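Local atomic coordinates of pyridoxal kinase (Entamoeba histolytica, PDB entry 4S1I), a protein that probably phosphorylates pyridoxal at the expense of ATP to make pyridoxal 5'-phosphate, with metal ions bound beside the nucleotide. Residues V36-L41 with G82-S87; F78-Y83 with L220-L225. All blocks are in the same frame, centred on the assembly; numbering follows the deposited sequence.

Interaction 1 of 2, residues V36-L41 with G82-S87; sequences VLTTHL and GYFPSS. With PLP (pyridoxal-5'-phosphate), chain C.
Thr38 holds OG1 between its backbone N and its carbonyl carbon, and this rotation turns the hydroxyl to the backbone of Tyr83. Thr38 OG1 donates a hydrogen bond of 2.7 Å to Tyr83 O. The donor is tilted 25° from the carbonyl plane, and the C=O...donor angle is 152°. This is the one hydrogen bond between residues 36-41 and 82-87. The same rotation leaves the methyl for Phe84: Thr38 CG2 lies 3.8 Å from Phe84 CD1, and the two side chains cross at about a right angle. The Phe84 ring also packs on side chains of helices 87-103 and 124-133.

Pro85 fits against the backbone where the strand is broken. Its CG is 3.2 Å from Thr38 O. Thr39 CG2 touches two residues of the loop, at 4.0 Å from Pro85 CG and 4.0 Å from Tyr83 CE1. Thr39 OG1 is hydrogen-bonded to Tyr11 O instead.

The fold is that of the ribokinase superfamily, and residues 82-87 lead from strand 78-81 into helix 87-103. The loop lies beside the substrate site. Tyr83 has CG anti to its backbone N (chi1 -178°), which carries the ring to the bound pyridoxal 5'-phosphate. One ring face is covered by the ligand methyl, with C2A 4.1 Å above the plane and over the centre. The ligand oxygen O3 is 3.5 Å from Tyr83 CD2. Leu41 CD1 meets that methyl too, 3.8 Å from C2A. Ser10 and Thr45 add hydrogen bonds to the ligand.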
loop_
_atom_site.group_PDB
_atom_site.type_symbol
_atom_site.label_atom_id
_atom_site.label_comp_id
_atom_site.label_asym_id
_atom_site.label_seq_id
_atom_site.Cartn_x
_atom_site.Cartn_y
_atom_site.Cartn_z
ATOM N N VAL A 36 5.064 6.838 -4.277
ATOM C CA VAL A 36 5.451 8.077 -3.536
ATOM C C VAL A 36 4.105 8.741 -3.161
ATOM O O VAL A 36 3.217 8.942 -3.984
ATOM C CB VAL A 36 6.243 9.063 -4.369
ATOM C CG1 VAL A 36 6.487 10.325 -3.600
ATOM C CG2 VAL A 36 7.583 8.461 -4.756
ATOM N N LEU A 37 3.939 8.978 -1.889
ATOM C CA LEU A 37 2.660 9.485 -1.359
ATOM C C LEU A 37 2.574 10.996 -1.330
ATOM O O LEU A 37 3.585 11.681 -1.138
ATOM C CB LEU A 37 2.471 8.970 0.054
ATOM C CG LEU A 37 2.639 7.476 0.232
ATOM C CD1 LEU A 37 2.337 7.048 1.644
ATOM C CD2 LEU A 37 1.961 6.591 -0.810
ATOM N N THR A 38 1.423 11.532 -1.616
ATOM C CA THR A 38 1.209 13.001 -1.574
ATOM C C THR A 38 0.423 13.440 -0.359
ATOM O O THR A 38 0.317 14.637 -0.065
ATOM C CB THR A 38 0.479 13.552 -2.814
ATOM O OG1 THR A 38 -0.814 12.945 -2.866
ATOM C CG2 THR A 38 1.293 13.248 -4.097
ATOM N N THR A 39 -0.133 12.441 0.361
ATOM C CA THR A 39 -0.855 12.642 1.589
ATOM C C THR A 39 -0.687 11.449 2.483
ATOM O O THR A 39 -0.306 10.376 2.034
ATOM C CB THR A 39 -2.390 12.784 1.388
ATOM O OG1 THR A 39 -2.952 11.515 1.029
ATOM C CG2 THR A 39 -2.783 13.807 0.369
ATOM N N HIS A 40 -0.938 11.672 3.772
ATOM C CA HIS A 40 -1.041 10.561 4.731
ATOM C C HIS A 40 -2.269 10.841 5.556
ATOM O O HIS A 40 -2.197 11.508 6.609
ATOM C CB HIS A 40 0.188 10.351 5.553
ATOM C CG HIS A 40 0.152 9.275 6.597
ATOM N ND1 HIS A 40 0.847 9.376 7.797
ATOM C CD2 HIS A 40 -0.507 8.104 6.657
ATOM C CE1 HIS A 40 0.644 8.269 8.511
ATOM N NE2 HIS A 40 -0.156 7.469 7.819
ATOM N N LEU A 41 -3.426 10.401 5.077
ATOM C CA LEU A 41 -4.655 10.732 5.636
ATOM C C LEU A 41 -5.287 9.463 6.289
ATOM O O LEU A 41 -5.033 8.398 5.839
ATOM C CB LEU A 41 -5.648 11.306 4.619
ATOM C CG LEU A 41 -5.173 12.456 3.769
ATOM C CD1 LEU A 41 -6.208 12.834 2.757
ATOM C CD2 LEU A 41 -4.831 13.625 4.656
ATOM N N GLY A 82 -1.564 11.392 -9.779
ATOM C CA GLY A 82 -2.929 11.475 -9.390
ATOM C C GLY A 82 -3.219 12.698 -8.529
ATOM O O GLY A 82 -3.179 13.829 -8.996
ATOM N N TYR A 83 -3.625 12.398 -7.326
ATOM C CA TYR A 83 -4.052 13.476 -6.426
ATOM C C TYR A 83 -2.934 14.228 -5.722
ATOM O O TYR A 83 -2.095 13.614 -5.125
ATOM C CB TYR A 83 -4.958 12.869 -5.361
ATOM C CG TYR A 83 -5.568 13.833 -4.337
ATOM C CD1 TYR A 83 -4.872 14.247 -3.269
ATOM C CD2 TYR A 83 -6.908 14.148 -4.435
ATOM C CE1 TYR A 83 -5.451 15.084 -2.274
ATOM C CE2 TYR A 83 -7.478 14.970 -3.468
ATOM C CZ TYR A 83 -6.746 15.406 -2.385
ATOM O OH TYR A 83 -7.349 16.211 -1.424
ATOM N N PHE A 84 -3.002 15.557 -5.757
ATOM C CA PHE A 84 -2.088 16.446 -4.973
ATOM C C PHE A 84 -2.901 17.386 -4.050
ATOM O O PHE A 84 -3.898 18.013 -4.488
ATOM C CB PHE A 84 -1.251 17.301 -5.902
ATOM C CG PHE A 84 -0.371 16.531 -6.843
ATOM C CD1 PHE A 84 0.921 16.194 -6.489
ATOM C CD2 PHE A 84 -0.837 16.187 -8.115
ATOM C CE1 PHE A 84 1.698 15.524 -7.342
ATOM C CE2 PHE A 84 -0.013 15.515 -9.015
ATOM C CZ PHE A 84 1.273 15.193 -8.594
ATOM N N PRO A 85 -2.450 17.528 -2.817
ATOM C CA PRO A 85 -3.113 18.386 -1.874
ATOM C C PRO A 85 -2.699 19.830 -1.996
ATOM O O PRO A 85 -3.349 20.670 -1.363
ATOM C CB PRO A 85 -2.598 17.838 -0.489
ATOM C CG PRO A 85 -1.289 17.304 -0.724
ATOM C CD PRO A 85 -1.385 16.739 -2.121
ATOM N N SER A 86 -1.663 20.122 -2.759
ATOM C CA SER A 86 -1.097 21.457 -2.824
ATOM C C SER A 86 -0.338 21.621 -4.121
ATOM O O SER A 86 0.139 20.606 -4.650
ATOM C CB SER A 86 -0.195 21.702 -1.597
ATOM O OG SER A 86 0.923 20.784 -1.570
ATOM N N SER A 87 -0.290 22.829 -4.661
ATOM C CA SER A 87 0.345 23.090 -5.933
ATOM C C SER A 87 1.871 23.026 -5.915
ATOM O O SER A 87 2.461 22.702 -6.924
ATOM C CB SER A 87 -0.103 24.426 -6.497
ATOM O OG SER A 87 0.281 25.466 -5.627
HETATM N N1 PLP C . -9.824 11.996 -1.059
HETATM C C2 PLP C . -8.615 11.649 -1.515
HETATM C C2A PLP C . -7.450 11.754 -0.625
HETATM C C3 PLP C . -8.403 11.191 -2.848
HETATM O O3 PLP C . -7.247 10.875 -3.300
HETATM C C4 PLP C . -9.527 11.102 -3.741
HETATM C C4A PLP C . -9.325 10.646 -5.082
HETATM O O4A PLP C . -10.143 10.252 -5.823
HETATM C C5 PLP C . -10.725 11.476 -3.126
HETATM C C6 PLP C . -10.796 11.908 -1.806
HETATM C C5A PLP C . -12.014 11.472 -3.770
HETATM O O4P PLP C . -12.816 11.219 -2.658
HETATM P P PLP C . -14.263 11.885 -2.462
HETATM O O1P PLP C . -14.921 12.024 -3.773
HETATM O O2P PLP C . -14.149 13.215 -1.800
HETATM O O3P PLP C . -14.894 10.825 -1.674
#

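Interaction 2 of 2, residues F78-Y83 with L220-L225; sequences FLVTGY and LTYILL. With PLP (pyridoxal-5'-phosphate), chain C.
Val80 meets Tyr222 and Leu225 where a central strand of the ribokinase-like alpha/beta fold is covered by helix 216-230. Strand 78-81 and helix segment 220-225 run almost exactly antiparallel, at 173°. Their axes come within 11.0 Å of each other. No hydrogen bond joins the two segments, and the contact is made by side chains alone.

The close-packed part surrounds Val80, which points toward the helix. Its two methyls divide the work. CG1, anti to the backbone N (chi1 -175°), is directed at Tyr222, while CG2 is directed at Leu225. The Val80 and Leu225 side chains lie alongside each other and point in opposite senses. Their exact separation is doubtful in the model. The phenol of Tyr222 reaches Val80 obliquely, with CE1 4.1 Å from Val80 CG1. Its hydroxyl is hydrogen-bonded to Thr7 OG1, which helps to fix the end of the ring beside the sheet.

The margins are looser. At one end of the strand segment, the partly exposed Phe78 ring touches Leu225 only lightly, with CD2 4.4 Å from CD1 of Leu225. The ring also packs on Tyr107 and Lys4. On the other flank, toward the metal site, Thr221 CG2 stays 4.5 Å from Val80 CG1. The hydroxyl of Thr221 is engaged by Asp111 OD2 and Gly217 O. Asp111 is a magnesium ligand, so Thr221 probably helps to position it from the second shell. Back in the close part, Tyr222 OH lies 4.0 Å from Val80 CG1.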
loop_
_atom_site.group_PDB
_atom_site.type_symbol
_atom_site.label_atom_id
_atom_site.label_comp_id
_atom_site.label_asym_id
_atom_site.label_seq_id
_atom_site.Cartn_x
_atom_site.Cartn_y
_atom_site.Cartn_z
ATOM N N PHE A 78 7.393 3.915 -16.795
ATOM C CA PHE A 78 6.055 4.443 -16.664
ATOM C C PHE A 78 5.986 5.366 -15.465
ATOM O O PHE A 78 6.516 5.038 -14.413
ATOM C CB PHE A 78 5.030 3.303 -16.522
ATOM C CG PHE A 78 5.022 2.397 -17.688
ATOM C CD1 PHE A 78 5.865 1.296 -17.775
ATOM C CD2 PHE A 78 4.130 2.686 -18.752
ATOM C CE1 PHE A 78 5.867 0.524 -18.951
ATOM C CE2 PHE A 78 4.071 1.898 -19.856
ATOM C CZ PHE A 78 4.960 0.837 -19.973
ATOM N N LEU A 79 5.297 6.475 -15.644
ATOM C CA LEU A 79 5.069 7.428 -14.567
ATOM C C LEU A 79 3.574 7.669 -14.493
ATOM O O LEU A 79 2.897 7.750 -15.520
ATOM C CB LEU A 79 5.698 8.742 -14.870
ATOM C CG LEU A 79 5.478 9.863 -13.898
ATOM C CD1 LEU A 79 6.012 9.521 -12.531
ATOM C CD2 LEU A 79 6.217 11.061 -14.485
ATOM N N VAL A 80 3.049 7.729 -13.265
ATOM C CA VAL A 80 1.609 8.050 -13.117
ATOM C C VAL A 80 1.527 9.113 -12.023
ATOM O O VAL A 80 2.170 8.974 -11.020
ATOM C CB VAL A 80 0.746 6.884 -12.539
ATOM C CG1 VAL A 80 -0.747 7.213 -12.522
ATOM C CG2 VAL A 80 0.877 5.693 -13.309
ATOM N N THR A 81 0.670 10.103 -12.222
ATOM C CA THR A 81 0.333 11.030 -11.193
ATOM C C THR A 81 -1.160 11.042 -11.007
ATOM O O THR A 81 -1.910 10.734 -11.925
ATOM C CB THR A 81 0.838 12.437 -11.477
ATOM O OG1 THR A 81 0.173 12.983 -12.600
ATOM C CG2 THR A 81 2.325 12.475 -11.654
ATOM N N GLY A 82 -1.564 11.392 -9.779
ATOM C CA GLY A 82 -2.929 11.475 -9.390
ATOM C C GLY A 82 -3.219 12.698 -8.529
ATOM O O GLY A 82 -3.179 13.829 -8.996
ATOM N N TYR A 83 -3.625 12.398 -7.326
ATOM C CA TYR A 83 -4.052 13.476 -6.426
ATOM C C TYR A 83 -2.934 14.228 -5.722
ATOM O O TYR A 83 -2.095 13.614 -5.125
ATOM C CB TYR A 83 -4.958 12.869 -5.361
ATOM C CG TYR A 83 -5.568 13.833 -4.337
ATOM C CD1 TYR A 83 -4.872 14.247 -3.269
ATOM C CD2 TYR A 83 -6.908 14.148 -4.435
ATOM C CE1 TYR A 83 -5.451 15.084 -2.274
ATOM C CE2 TYR A 83 -7.478 14.970 -3.468
ATOM C CZ TYR A 83 -6.746 15.406 -2.385
ATOM O OH TYR A 83 -7.349 16.211 -1.424
ATOM N N LEU A 220 -10.172 2.385 -12.275
ATOM C CA LEU A 220 -10.123 2.323 -13.776
ATOM C C LEU A 220 -8.734 2.702 -14.237
ATOM O O LEU A 220 -8.179 1.968 -15.144
ATOM C CB LEU A 220 -11.130 3.225 -14.393
ATOM C CG LEU A 220 -11.273 3.324 -15.897
ATOM C CD1 LEU A 220 -11.959 2.006 -16.310
ATOM C CD2 LEU A 220 -12.185 4.431 -16.275
ATOM N N THR A 221 -8.193 3.806 -13.750
ATOM C CA THR A 221 -6.864 4.290 -14.116
ATOM C C THR A 221 -5.801 3.235 -13.969
ATOM O O THR A 221 -4.967 2.984 -14.901
ATOM C CB THR A 221 -6.472 5.525 -13.301
ATOM O OG1 THR A 221 -7.321 6.592 -13.736
ATOM C CG2 THR A 221 -4.945 5.924 -13.482
ATOM N N TYR A 222 -5.786 2.559 -12.846
ATOM C CA TYR A 222 -4.690 1.610 -12.587
ATOM C C TYR A 222 -4.839 0.254 -13.349
ATOM O O TYR A 222 -3.881 -0.331 -13.734
ATOM C CB TYR A 222 -4.410 1.382 -11.125
ATOM C CG TYR A 222 -3.754 2.622 -10.536
ATOM C CD1 TYR A 222 -2.378 2.870 -10.679
ATOM C CD2 TYR A 222 -4.470 3.494 -9.789
ATOM C CE1 TYR A 222 -1.757 3.965 -10.159
ATOM C CE2 TYR A 222 -3.832 4.618 -9.251
ATOM C CZ TYR A 222 -2.509 4.833 -9.478
ATOM O OH TYR A 222 -1.855 5.944 -8.923
ATOM N N ILE A 223 -6.073 -0.152 -13.562
ATOM C CA ILE A 223 -6.345 -1.325 -14.339
ATOM C C ILE A 223 -5.986 -1.031 -15.774
ATOM O O ILE A 223 -5.252 -1.825 -16.444
ATOM C CB ILE A 223 -7.775 -1.823 -14.259
ATOM C CG1 ILE A 223 -8.031 -2.307 -12.835
ATOM C CG2 ILE A 223 -7.977 -3.008 -15.245
ATOM C CD1 ILE A 223 -9.504 -2.647 -12.595
ATOM N N LEU A 224 -6.394 0.144 -16.271
ATOM C CA LEU A 224 -5.946 0.526 -17.640
ATOM C C LEU A 224 -4.437 0.554 -17.752
ATOM O O LEU A 224 -3.870 0.000 -18.731
ATOM C CB LEU A 224 -6.522 1.883 -17.987
ATOM C CG LEU A 224 -6.019 2.562 -19.223
ATOM C CD1 LEU A 224 -6.495 1.754 -20.395
ATOM C CD2 LEU A 224 -6.556 3.963 -19.351
ATOM N N LEU A 225 -3.771 1.286 -16.897
ATOM C CA LEU A 225 -2.285 1.339 -16.888
ATOM C C LEU A 225 -1.640 -0.037 -16.883
ATOM O O LEU A 225 -0.711 -0.311 -17.648
ATOM C CB LEU A 225 -1.764 2.125 -15.667
ATOM C CG LEU A 225 -0.235 2.238 -15.628
ATOM C CD1 LEU A 225 0.197 3.103 -16.795
ATOM C CD2 LEU A 225 0.211 2.843 -14.318
HETATM N N1 PLP C . -9.824 11.996 -1.059
HETATM C C2 PLP C . -8.615 11.649 -1.515
HETATM C C2A PLP C . -7.450 11.754 -0.625
HETATM C C3 PLP C . -8.403 11.191 -2.848
HETATM O O3 PLP C . -7.247 10.875 -3.300
HETATM C C4 PLP C . -9.527 11.102 -3.741
HETATM C C4A PLP C . -9.325 10.646 -5.082
HETATM O O4A PLP C . -10.143 10.252 -5.823
HETATM C C5 PLP C . -10.725 11.476 -3.126
HETATM C C6 PLP C . -10.796 11.908 -1.806
HETATM C C5A PLP C . -12.014 11.472 -3.770
HETATM O O4P PLP C . -12.816 11.219 -2.658
HETATM P P PLP C . -14.263 11.885 -2.462
HETATM O O1P PLP C . -14.921 12.024 -3.773
HETATM O O2P PLP C . -14.149 13.215 -1.800
HETATM O O3P PLP C . -14.894 10.825 -1.674
#

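In the fold
From the N terminus, strand 5-9 and helix 18-28 precede strand 33-41, where interaction 1 begins. The chain then runs through strand 52-54, helix 57-69 and strand 78-81 before residues 82-87 return to close the loop of interaction 1. Interaction 2 starts at residue 78, just before that closure, and is completed only at helix 216-230. The loops overlap over residues 78-87 and so cross, and the contacting segments share Gly82 and Tyr83. Interaction 1 ties the strand 33-41 side of the sheet to the loop ahead of helix 87-103. Interaction 2 ties the strand before this loop to a helix on the nucleotide side. The contact centres are 14 Å apart.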